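Local coordinates for protein Cas13d (uncultured Ruminococcus sp, PDB 6IV9) that binds a CRISPR RNA and probably uses two HEPN domains to mature that guide and cleave target RNA, at residues 772-777 and 817-822; 873-878 and 887-892; 182-187 and 290-295. The protein carries 2 engineered substitutions. All blocks are in the same frame, centred on the assembly; numbering follows the deposited sequence.

Contact 1: residues 772-777 and 817-822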
loop_
_atom_site.group_PDB
_atom_site.type_symbol
_atom_site.label_atom_id
_atom_site.label_comp_id
_atom_site.label_asym_id
_atom_site.label_seq_id
_atom_site.Cartn_x
_atom_site.Cartn_y
_atom_site.Cartn_z
ATOM N N LYS A 772 17.773 -11.758 -19.017
ATOM C CA LYS A 772 18.661 -12.027 -17.858
ATOM C C LYS A 772 20.136 -12.110 -18.270
ATOM O O LYS A 772 20.959 -11.903 -17.417
ATOM C CB LYS A 772 18.137 -13.196 -17.030
ATOM C CG LYS A 772 16.712 -13.012 -16.529
ATOM C CD LYS A 772 16.369 -13.786 -15.265
ATOM C CE LYS A 772 14.970 -13.526 -14.742
ATOM N NZ LYS A 772 14.421 -12.246 -15.245
ATOM N N ASN A 773 20.432 -12.404 -19.532
ATOM C CA ASN A 773 21.840 -12.453 -20.005
ATOM C C ASN A 773 22.442 -11.053 -19.886
ATOM O O ASN A 773 23.620 -10.953 -19.650
ATOM C CB ASN A 773 21.956 -12.987 -21.431
ATOM C CG ASN A 773 21.646 -14.463 -21.545
ATOM O OD1 ASN A 773 21.666 -15.185 -20.559
ATOM N ND2 ASN A 773 21.359 -14.927 -22.744
ATOM N N ASP A 774 21.650 -10.035 -20.187
ATOM C CA ASP A 774 22.092 -8.631 -20.078
ATOM C C ASP A 774 20.844 -7.775 -19.912
ATOM O O ASP A 774 20.191 -7.524 -20.903
ATOM C CB ASP A 774 22.920 -8.203 -21.287
ATOM C CG ASP A 774 23.588 -6.853 -21.116
ATOM O OD1 ASP A 774 23.279 -6.183 -20.151
ATOM O OD2 ASP A 774 24.399 -6.500 -21.950
ATOM N N TYR A 775 20.616 -7.262 -18.709
ATOM C CA TYR A 775 19.421 -6.440 -18.398
ATOM C C TYR A 775 19.410 -5.141 -19.208
ATOM O O TYR A 775 18.352 -4.607 -19.417
ATOM C CB TYR A 775 19.324 -6.203 -16.896
ATOM C CG TYR A 775 18.662 -7.315 -16.136
ATOM C CD1 TYR A 775 17.291 -7.398 -16.043
ATOM C CD2 TYR A 775 19.405 -8.292 -15.515
ATOM C CE1 TYR A 775 16.681 -8.418 -15.344
ATOM C CE2 TYR A 775 18.812 -9.320 -14.811
ATOM C CZ TYR A 775 17.443 -9.382 -14.720
ATOM O OH TYR A 775 16.853 -10.385 -14.033
ATOM N N ARG A 776 20.567 -4.698 -19.680
ATOM C CA ARG A 776 20.678 -3.414 -20.415
ATOM C C ARG A 776 20.206 -3.526 -21.867
ATOM O O ARG A 776 20.125 -2.505 -22.505
ATOM C CB ARG A 776 22.124 -2.913 -20.422
ATOM C CG ARG A 776 22.780 -2.823 -19.058
ATOM C CD ARG A 776 24.267 -2.574 -19.189
ATOM N NE ARG A 776 24.934 -3.662 -19.868
ATOM C CZ ARG A 776 25.980 -3.523 -20.657
ATOM N NH1 ARG A 776 26.621 -2.377 -20.706
ATOM N NH2 ARG A 776 26.383 -4.531 -21.393
ATOM N N ILE A 777 19.853 -4.717 -22.324
ATOM C CA ILE A 777 19.564 -4.940 -23.770
ATOM C C ILE A 777 18.405 -4.083 -24.299
ATOM O O ILE A 777 18.501 -3.654 -25.434
ATOM C CB ILE A 777 19.387 -6.438 -24.063
ATOM C CG1 ILE A 777 19.338 -6.739 -25.561
ATOM C CG2 ILE A 777 18.180 -6.999 -23.352
ATOM C CD1 ILE A 777 20.568 -6.345 -26.307
ATOM N N SER A 817 26.955 -8.017 -15.589
ATOM C CA SER A 817 27.133 -8.594 -14.236
ATOM C C SER A 817 26.590 -7.688 -13.125
ATOM O O SER A 817 25.832 -8.172 -12.318
ATOM C CB SER A 817 28.574 -8.933 -14.009
ATOM O OG SER A 817 28.780 -9.340 -12.681
ATOM N N MET A 818 26.959 -6.420 -13.100
ATOM C CA MET A 818 26.486 -5.522 -12.023
ATOM C C MET A 818 24.961 -5.334 -12.096
ATOM O O MET A 818 24.355 -5.198 -11.067
ATOM C CB MET A 818 27.234 -4.186 -12.014
ATOM C CG MET A 818 26.963 -3.288 -13.181
ATOM S SD MET A 818 27.709 -1.670 -13.020
ATOM C CE MET A 818 29.421 -2.133 -13.239
ATOM N N THR A 819 24.399 -5.241 -13.296
ATOM C CA THR A 819 22.933 -5.039 -13.438
ATOM C C THR A 819 22.178 -6.275 -12.948
ATOM O O THR A 819 21.084 -6.122 -12.433
ATOM C CB THR A 819 22.574 -4.495 -14.823
ATOM O OG1 THR A 819 22.998 -5.461 -15.768
ATOM C CG2 THR A 819 23.208 -3.158 -15.111
ATOM N N ARG A 820 22.724 -7.460 -13.196
ATOM C CA ARG A 820 22.092 -8.709 -12.708
ATOM C C ARG A 820 22.111 -8.717 -11.177
ATOM O O ARG A 820 21.133 -9.119 -10.598
ATOM C CB ARG A 820 22.775 -9.952 -13.279
ATOM C CG ARG A 820 22.158 -11.251 -12.797
ATOM C CD ARG A 820 22.288 -12.420 -13.751
ATOM N NE ARG A 820 23.671 -12.616 -14.133
ATOM C CZ ARG A 820 24.231 -12.140 -15.234
ATOM N NH1 ARG A 820 23.511 -11.910 -16.313
ATOM N NH2 ARG A 820 25.526 -11.914 -15.259
ATOM N N LYS A 821 23.217 -8.304 -10.571
ATOM C CA LYS A 821 23.312 -8.268 -9.092
ATOM C C LYS A 821 22.296 -7.272 -8.538
ATOM O O LYS A 821 21.686 -7.565 -7.539
ATOM C CB LYS A 821 24.721 -7.896 -8.632
ATOM C CG LYS A 821 25.773 -8.947 -8.937
ATOM C CD LYS A 821 27.050 -8.790 -8.152
ATOM C CE LYS A 821 28.001 -9.951 -8.333
ATOM N NZ LYS A 821 29.170 -9.836 -7.433
ATOM N N TYR A 822 22.159 -6.134 -9.199
ATOM C CA TYR A 822 21.209 -5.083 -8.766
ATOM C C TYR A 822 19.786 -5.645 -8.789
ATOM O O TYR A 822 19.081 -5.519 -7.828
ATOM C CB TYR A 822 21.299 -3.950 -9.778
ATOM C CG TYR A 822 20.661 -2.636 -9.429
ATOM C CD1 TYR A 822 20.703 -2.115 -8.157
ATOM C CD2 TYR A 822 20.060 -1.884 -10.413
ATOM C CE1 TYR A 822 20.126 -0.892 -7.867
ATOM C CE2 TYR A 822 19.486 -0.661 -10.148
ATOM C CZ TYR A 822 19.526 -0.154 -8.869
ATOM O OH TYR A 822 18.968 1.053 -8.619
HETATM O O HOH W 1 22.358 -8.409 -16.802
#

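Contact 2: residues 873-878 and 887-892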
loop_
_atom_site.group_PDB
_atom_site.type_symbol
_atom_site.label_atom_id
_atom_site.label_comp_id
_atom_site.label_asym_id
_atom_site.label_seq_id
_atom_site.Cartn_x
_atom_site.Cartn_y
_atom_site.Cartn_z
ATOM N N ILE A 873 34.494 -3.658 -9.860
ATOM C CA ILE A 873 33.754 -2.557 -10.529
ATOM C C ILE A 873 34.590 -1.295 -10.368
ATOM O O ILE A 873 35.099 -1.093 -9.293
ATOM C CB ILE A 873 32.333 -2.433 -9.932
ATOM C CG1 ILE A 873 31.513 -3.690 -10.211
ATOM C CG2 ILE A 873 31.617 -1.197 -10.430
ATOM C CD1 ILE A 873 30.311 -3.845 -9.340
ATOM N N LYS A 874 34.621 -0.420 -11.370
ATOM C CA LYS A 874 35.439 0.821 -11.334
ATOM C C LYS A 874 35.010 1.825 -10.255
ATOM O O LYS A 874 35.803 2.686 -9.945
ATOM C CB LYS A 874 35.451 1.504 -12.700
ATOM C CG LYS A 874 34.117 2.001 -13.228
ATOM C CD LYS A 874 34.265 2.769 -14.512
ATOM C CE LYS A 874 32.956 2.997 -15.226
ATOM N NZ LYS A 874 33.149 3.604 -16.556
ATOM N N TYR A 875 33.783 1.745 -9.748
ATOM C CA TYR A 875 33.286 2.672 -8.711
ATOM C C TYR A 875 33.660 2.193 -7.303
ATOM O O TYR A 875 33.527 2.976 -6.391
ATOM C CB TYR A 875 31.769 2.761 -8.866
ATOM C CG TYR A 875 31.326 3.346 -10.178
ATOM C CD1 TYR A 875 31.515 4.680 -10.445
ATOM C CD2 TYR A 875 30.725 2.570 -11.144
ATOM C CE1 TYR A 875 31.132 5.234 -11.647
ATOM C CE2 TYR A 875 30.329 3.106 -12.352
ATOM C CZ TYR A 875 30.532 4.445 -12.601
ATOM O OH TYR A 875 30.157 4.999 -13.772
ATOM N N GLU A 876 34.116 0.956 -7.147
ATOM C CA GLU A 876 34.401 0.406 -5.794
ATOM C C GLU A 876 35.374 1.271 -4.987
ATOM O O GLU A 876 35.068 1.595 -3.859
ATOM C CB GLU A 876 34.887 -1.042 -5.858
ATOM C CG GLU A 876 35.027 -1.681 -4.499
ATOM C CD GLU A 876 35.593 -3.087 -4.445
ATOM O OE1 GLU A 876 36.466 -3.339 -3.625
ATOM O OE2 GLU A 876 35.144 -3.928 -5.197
ATOM N N ASP A 877 36.519 1.623 -5.552
ATOM C CA ASP A 877 37.538 2.362 -4.766
ATOM C C ASP A 877 36.983 3.661 -4.187
ATOM O O ASP A 877 37.161 3.876 -3.010
ATOM C CB ASP A 877 38.828 2.563 -5.554
ATOM C CG ASP A 877 39.606 1.276 -5.745
ATOM O OD1 ASP A 877 40.448 1.257 -6.620
ATOM O OD2 ASP A 877 39.347 0.308 -5.029
ATOM N N ASP A 878 36.371 4.498 -5.007
ATOM C CA ASP A 878 35.843 5.786 -4.501
ATOM C C ASP A 878 34.715 5.561 -3.486
ATOM O O ASP A 878 34.631 6.300 -2.524
ATOM C CB ASP A 878 35.413 6.692 -5.638
ATOM C CG ASP A 878 36.602 7.327 -6.318
ATOM O OD1 ASP A 878 37.642 7.443 -5.670
ATOM O OD2 ASP A 878 36.465 7.700 -7.477
ATOM N N LYS A 887 26.876 8.995 -7.381
ATOM C CA LYS A 887 25.745 9.371 -8.261
ATOM C C LYS A 887 25.844 8.686 -9.621
ATOM O O LYS A 887 24.853 8.197 -10.081
ATOM C CB LYS A 887 25.646 10.889 -8.360
ATOM C CG LYS A 887 25.246 11.553 -7.062
ATOM C CD LYS A 887 24.915 13.003 -7.173
ATOM C CE LYS A 887 24.612 13.607 -5.823
ATOM N NZ LYS A 887 24.118 14.997 -5.924
ATOM N N ASP A 888 27.032 8.630 -10.200
ATOM C CA ASP A 888 27.229 7.985 -11.521
ATOM C C ASP A 888 26.920 6.493 -11.453
ATOM O O ASP A 888 26.580 5.947 -12.467
ATOM C CB ASP A 888 28.626 8.245 -12.063
ATOM C CG ASP A 888 28.756 9.606 -12.699
ATOM O OD1 ASP A 888 27.799 10.381 -12.635
ATOM O OD2 ASP A 888 29.815 9.866 -13.242
ATOM N N PHE A 889 27.209 5.867 -10.324
ATOM C CA PHE A 889 26.981 4.418 -10.116
ATOM C C PHE A 889 25.476 4.124 -10.131
ATOM O O PHE A 889 25.073 3.122 -10.634
ATOM C CB PHE A 889 27.719 3.980 -8.854
ATOM C CG PHE A 889 27.968 2.509 -8.694
ATOM C CD1 PHE A 889 27.636 1.612 -9.683
ATOM C CD2 PHE A 889 28.529 2.023 -7.532
ATOM C CE1 PHE A 889 27.868 0.261 -9.508
ATOM C CE2 PHE A 889 28.746 0.672 -7.358
ATOM C CZ PHE A 889 28.410 -0.206 -8.344
ATOM N N VAL A 890 24.688 5.015 -9.542
ATOM C CA VAL A 890 23.208 4.847 -9.540
ATOM C C VAL A 890 22.731 4.893 -10.992
ATOM O O VAL A 890 21.991 4.043 -11.380
ATOM C CB VAL A 890 22.534 5.959 -8.712
ATOM C CG1 VAL A 890 21.029 5.905 -8.830
ATOM C CG2 VAL A 890 22.952 5.933 -7.261
ATOM N N LYS A 891 23.207 5.861 -11.762
ATOM C CA LYS A 891 22.784 6.000 -13.177
ATOM C C LYS A 891 23.183 4.763 -13.983
ATOM O O LYS A 891 22.404 4.327 -14.779
ATOM C CB LYS A 891 23.350 7.290 -13.761
ATOM C CG LYS A 891 23.000 8.531 -12.968
ATOM C CD LYS A 891 23.046 9.790 -13.762
ATOM C CE LYS A 891 24.449 10.257 -14.063
ATOM N NZ LYS A 891 24.474 11.342 -15.070
ATOM N N ALA A 892 24.387 4.249 -13.771
ATOM C CA ALA A 892 24.841 3.048 -14.496
ATOM C C ALA A 892 23.960 1.859 -14.117
ATOM O O ALA A 892 23.508 1.153 -14.987
ATOM C CB ALA A 892 26.271 2.785 -14.130
HETATM O O HOH W 2 31.238 7.457 -14.285
#

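Contact 3: residues 182-187 and 290-295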
loop_
_atom_site.group_PDB
_atom_site.type_symbol
_atom_site.label_atom_id
_atom_site.label_comp_id
_atom_site.label_asym_id
_atom_site.label_seq_id
_atom_site.Cartn_x
_atom_site.Cartn_y
_atom_site.Cartn_z
ATOM N N ILE A 182 1.454 -2.741 -8.701
ATOM C CA ILE A 182 1.261 -2.756 -7.225
ATOM C C ILE A 182 1.325 -4.187 -6.679
ATOM O O ILE A 182 1.864 -4.372 -5.630
ATOM C CB ILE A 182 0.044 -1.937 -6.761
ATOM C CG1 ILE A 182 0.192 -1.531 -5.299
ATOM C CG2 ILE A 182 -1.253 -2.665 -6.999
ATOM C CD1 ILE A 182 1.146 -0.408 -5.078
ATOM N N LEU A 183 0.778 -5.160 -7.390
ATOM C CA LEU A 183 0.850 -6.564 -6.918
ATOM C C LEU A 183 2.312 -7.022 -6.900
ATOM O O LEU A 183 2.665 -7.745 -6.012
ATOM C CB LEU A 183 -0.010 -7.464 -7.798
ATOM C CG LEU A 183 -1.506 -7.341 -7.563
ATOM C CD1 LEU A 183 -2.270 -8.125 -8.607
ATOM C CD2 LEU A 183 -1.869 -7.791 -6.164
ATOM N N ALA A 184 3.101 -6.576 -7.870
ATOM C CA ALA A 184 4.525 -6.956 -7.935
ATOM C C ALA A 184 5.245 -6.461 -6.675
ATOM O O ALA A 184 6.064 -7.177 -6.145
ATOM C CB ALA A 184 5.148 -6.397 -9.175
ATOM N N VAL A 185 4.936 -5.254 -6.231
ATOM C CA VAL A 185 5.585 -4.730 -5.003
ATOM C C VAL A 185 5.203 -5.593 -3.795
ATOM O O VAL A 185 6.069 -6.034 -3.109
ATOM C CB VAL A 185 5.126 -3.285 -4.754
ATOM C CG1 VAL A 185 5.464 -2.836 -3.353
ATOM C CG2 VAL A 185 5.657 -2.316 -5.786
ATOM N N TYR A 186 3.915 -5.808 -3.579
ATOM C CA TYR A 186 3.457 -6.565 -2.386
ATOM C C TYR A 186 3.870 -8.036 -2.391
ATOM O O TYR A 186 4.245 -8.510 -1.365
ATOM C CB TYR A 186 2.025 -6.195 -1.999
ATOM C CG TYR A 186 2.015 -4.783 -1.500
ATOM C CD1 TYR A 186 2.551 -4.468 -0.270
ATOM C CD2 TYR A 186 1.616 -3.755 -2.317
ATOM C CE1 TYR A 186 2.615 -3.165 0.168
ATOM C CE2 TYR A 186 1.650 -2.446 -1.887
ATOM C CZ TYR A 186 2.159 -2.147 -0.645
ATOM O OH TYR A 186 2.232 -0.859 -0.240
ATOM N N VAL A 187 3.767 -8.730 -3.515
ATOM C CA VAL A 187 4.217 -10.151 -3.506
ATOM C C VAL A 187 5.724 -10.204 -3.251
ATOM O O VAL A 187 6.167 -11.101 -2.592
ATOM C CB VAL A 187 3.798 -10.961 -4.741
ATOM C CG1 VAL A 187 2.293 -11.063 -4.842
ATOM C CG2 VAL A 187 4.406 -10.437 -6.011
ATOM N N CYS A 290 3.097 -14.692 -12.003
ATOM C CA CYS A 290 2.325 -13.948 -13.016
ATOM C C CYS A 290 2.858 -12.537 -13.228
ATOM O O CYS A 290 2.554 -11.988 -14.247
ATOM C CB CYS A 290 0.881 -13.825 -12.580
ATOM S SG CYS A 290 0.019 -15.408 -12.614
ATOM N N VAL A 291 3.553 -11.971 -12.251
ATOM C CA VAL A 291 4.047 -10.575 -12.397
ATOM C C VAL A 291 5.566 -10.523 -12.566
ATOM O O VAL A 291 6.067 -9.440 -12.757
ATOM C CB VAL A 291 3.563 -9.711 -11.226
ATOM C CG1 VAL A 291 2.062 -9.547 -11.249
ATOM C CG2 VAL A 291 3.999 -10.302 -9.909
ATOM N N PHE A 292 6.241 -11.662 -12.473
ATOM C CA PHE A 292 7.707 -11.745 -12.674
ATOM C C PHE A 292 8.018 -12.906 -13.623
ATOM O O PHE A 292 7.287 -13.854 -13.650
ATOM C CB PHE A 292 8.442 -11.865 -11.345
ATOM C CG PHE A 292 8.451 -10.582 -10.566
ATOM C CD1 PHE A 292 9.190 -9.500 -10.993
ATOM C CD2 PHE A 292 7.691 -10.451 -9.430
ATOM C CE1 PHE A 292 9.187 -8.317 -10.281
ATOM C CE2 PHE A 292 7.681 -9.269 -8.725
ATOM C CZ PHE A 292 8.426 -8.207 -9.153
ATOM N N HIS A 293 9.101 -12.802 -14.372
ATOM C CA HIS A 293 9.429 -13.882 -15.330
ATOM C C HIS A 293 10.367 -14.902 -14.691
ATOM O O HIS A 293 11.107 -14.562 -13.781
ATOM C CB HIS A 293 9.935 -13.298 -16.651
ATOM C CG HIS A 293 8.925 -12.426 -17.308
ATOM N ND1 HIS A 293 8.325 -11.384 -16.658
ATOM C CD2 HIS A 293 8.365 -12.472 -18.526
ATOM C CE1 HIS A 293 7.468 -10.802 -17.456
ATOM N NE2 HIS A 293 7.473 -11.452 -18.606
ATOM N N ASP A 294 10.332 -16.119 -15.208
ATOM C CA ASP A 294 11.223 -17.198 -14.725
ATOM C C ASP A 294 12.590 -17.064 -15.400
ATOM O O ASP A 294 12.787 -16.132 -16.158
ATOM C CB ASP A 294 10.606 -18.574 -14.949
ATOM C CG ASP A 294 10.379 -18.923 -16.404
ATOM O OD1 ASP A 294 11.042 -18.348 -17.268
ATOM O OD2 ASP A 294 9.529 -19.766 -16.647
ATOM N N LYS A 295 13.456 -18.059 -15.191
ATOM C CA LYS A 295 14.840 -18.074 -15.725
ATOM C C LYS A 295 14.817 -17.998 -17.252
ATOM O O LYS A 295 15.713 -17.393 -17.819
ATOM C CB LYS A 295 15.545 -19.359 -15.285
ATOM C CG LYS A 295 16.857 -19.678 -15.994
ATOM C CD LYS A 295 17.139 -21.172 -16.122
ATOM C CE LYS A 295 18.373 -21.508 -16.934
ATOM N NZ LYS A 295 19.299 -22.404 -16.203
#

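Contact 1: residues 772-777 and 817-822
Arg820 reaches from helix 816-827 across to Lys772 and the Asx turn that follows it, in the loop before helix 777-788; by its place near the C-terminal end of the chain, this mostly helical region probably belongs to the second HEPN domain. Start at Arg820 CB, which faces Tyr775 CE2 at 4.3 Å. With CG anti to the backbone N (chi1 180°), the chain runs out beside the tyrosine ring, which lies obliquely against the Arg820 CA. CD then comes up to Lys772 O at 3.9 Å, and a bend at chi3 (53°) swings the guanidinium onto the same carbonyl. At the tip, NH1 donates to Lys772 O at 2.8 Å, the oxygen lying in the guanidinium plane and the donor in the carbonyl plane; the N-H angle of 141° makes the bond bent. The same NH1 gives a long, weak bond to Asn773 O.

The turn holds its own charge pair. Asp774 OD1 accepts from Arg776 N, above the carboxylate plane, and from Arg776 NE on its syn side, while OD2 takes NH2 at 2.9 Å, a side-on grip that fixes both flat groups. Arg776 NH1 goes on to Ile811 O, and Arg776 CG touches Thr819 CG2 at 4.0 Å, the two side chains crossing at about a right angle. Thr819 OG1 has its strongest polar partner in Asp815 O, one turn earlier. A water finishes the join: it accepts from Tyr775 N at 2.8 Å and donates to Thr819 OG1 at 3.2 Å.

Contact 2: residues 873-878 and 887-892
Tyr875 OH and a water at 2.7 Å make the shortest polar link here; the water lies in the plane of the tyrosine ring at its edge and donates onward to Asp888 OD2, bridging two residues that also touch directly. The setting is a compact helix-loop-helix, helix 876-882 turning back through a short linker into helix 887-893, with Tyr875 in the type I turn that leads into the first. Beside this bridge, Tyr875 CE1 meets Asp888 CB at 3.9 Å, the ring and carboxylate planes nearly perpendicular.

The main apolar contact is with Phe889. The two ring planes are near parallel, 18° apart, but the rings are slid until they barely overlap, their centroids 4.8 Å apart. Each CB instead sits over the other's face: Tyr875 CB over the Phe889 ring, and Phe889 CB over the Tyr875 ring, a reciprocal CH-pi pair. Phe889 can lie this way because its CG is anti to the backbone N (chi1 -162°). On the opposite face of the tyrosine rests Lys874 CG. With an alanine at Tyr875, Phe889 would probably lose the ring alongside it and Asp888 its water-bridged hydroxyl.

Helix 848-861 and Met818 also pack against Phe889. At the far rim of its ring, CZ meets Ile873 CG2 at 4.0 Å.

Contact 3: residues 182-187 and 290-295
Val291, in the last turn of helix 267-291, opens the contact by turning its side chain toward Ala184 and Val187 of helix 168-197. One branch does the touching: with CG1 anti to the carbonyl carbon (chi1 -66°), CG2 falls between the backbone N and the carbonyl carbon and reaches Ala184 CA at 3.9 Å. The same methyl meets Val187 CG2 at 3.9 Å. The alanine has only a methyl to offer, which lets the two backbones come close: the CA atoms of Ala184 and Val291 are 5.8 Å apart.

Phe292 comes next, and here the chain leaves helical geometry. Its ring is brought to helix 168-197 rim first, not laid flat on it. CZ touches Ala184 CB at 3.7 Å, and CE2 approaches Ala184 O at 3.7 Å, with that oxygen in the plane of the ring at its edge. The carbonyl oxygen also accepts from Thr188 OG1. Val187 CG2 lies near the same ring plane, at 4.4 Å from CE2. No hydrogen bond crosses between the two segments; the join is made by van der Waals contact, mostly of methyls and a ring rim.

From His293 onward the chain leads away from helix 168-197. His293 is probably the histidine of the R-X4-H motif characteristic of HEPN nucleases, although the deposited chain has no arginine at the motif's first position, so Val291 and Phe292 would lie within that motif, and their packing places a probable active-site segment against helix 168-197.

Helix 713-760 covers the join: Val291 O is hydrogen-bonded to ND1 of its His750, which also touches Ala184, and Glu753 receives His293 N and touches Phe292. Val185 packs on Ala743 and Ile747 of that helix, while helix 511-535 covers Ile182 and Tyr186 of helix 168-197.

Overall arrangement
From the N terminus, contact 3 comes first, joining helix 168-197 to the end of helix 267-291 and closing a loop of about a hundred residues. Contact 1 follows far down the chain, spanning 39 mostly helical residues, and contact 2 closes a short connection of eight residues, half of them helical. The three run in series, none enclosing or crossing another. They form a bent row with contact 1 in the middle: Lys772 CE packs on Asp294 O of contact 3 at 3.7 Å, and Met818 CE on Ile873 CG2 of contact 2 at 3.7 Å. Contacts 2 and 3 do not touch. Helix 713-760 packs on contacts 1 and 3, and so probably joins the two HEPN regions.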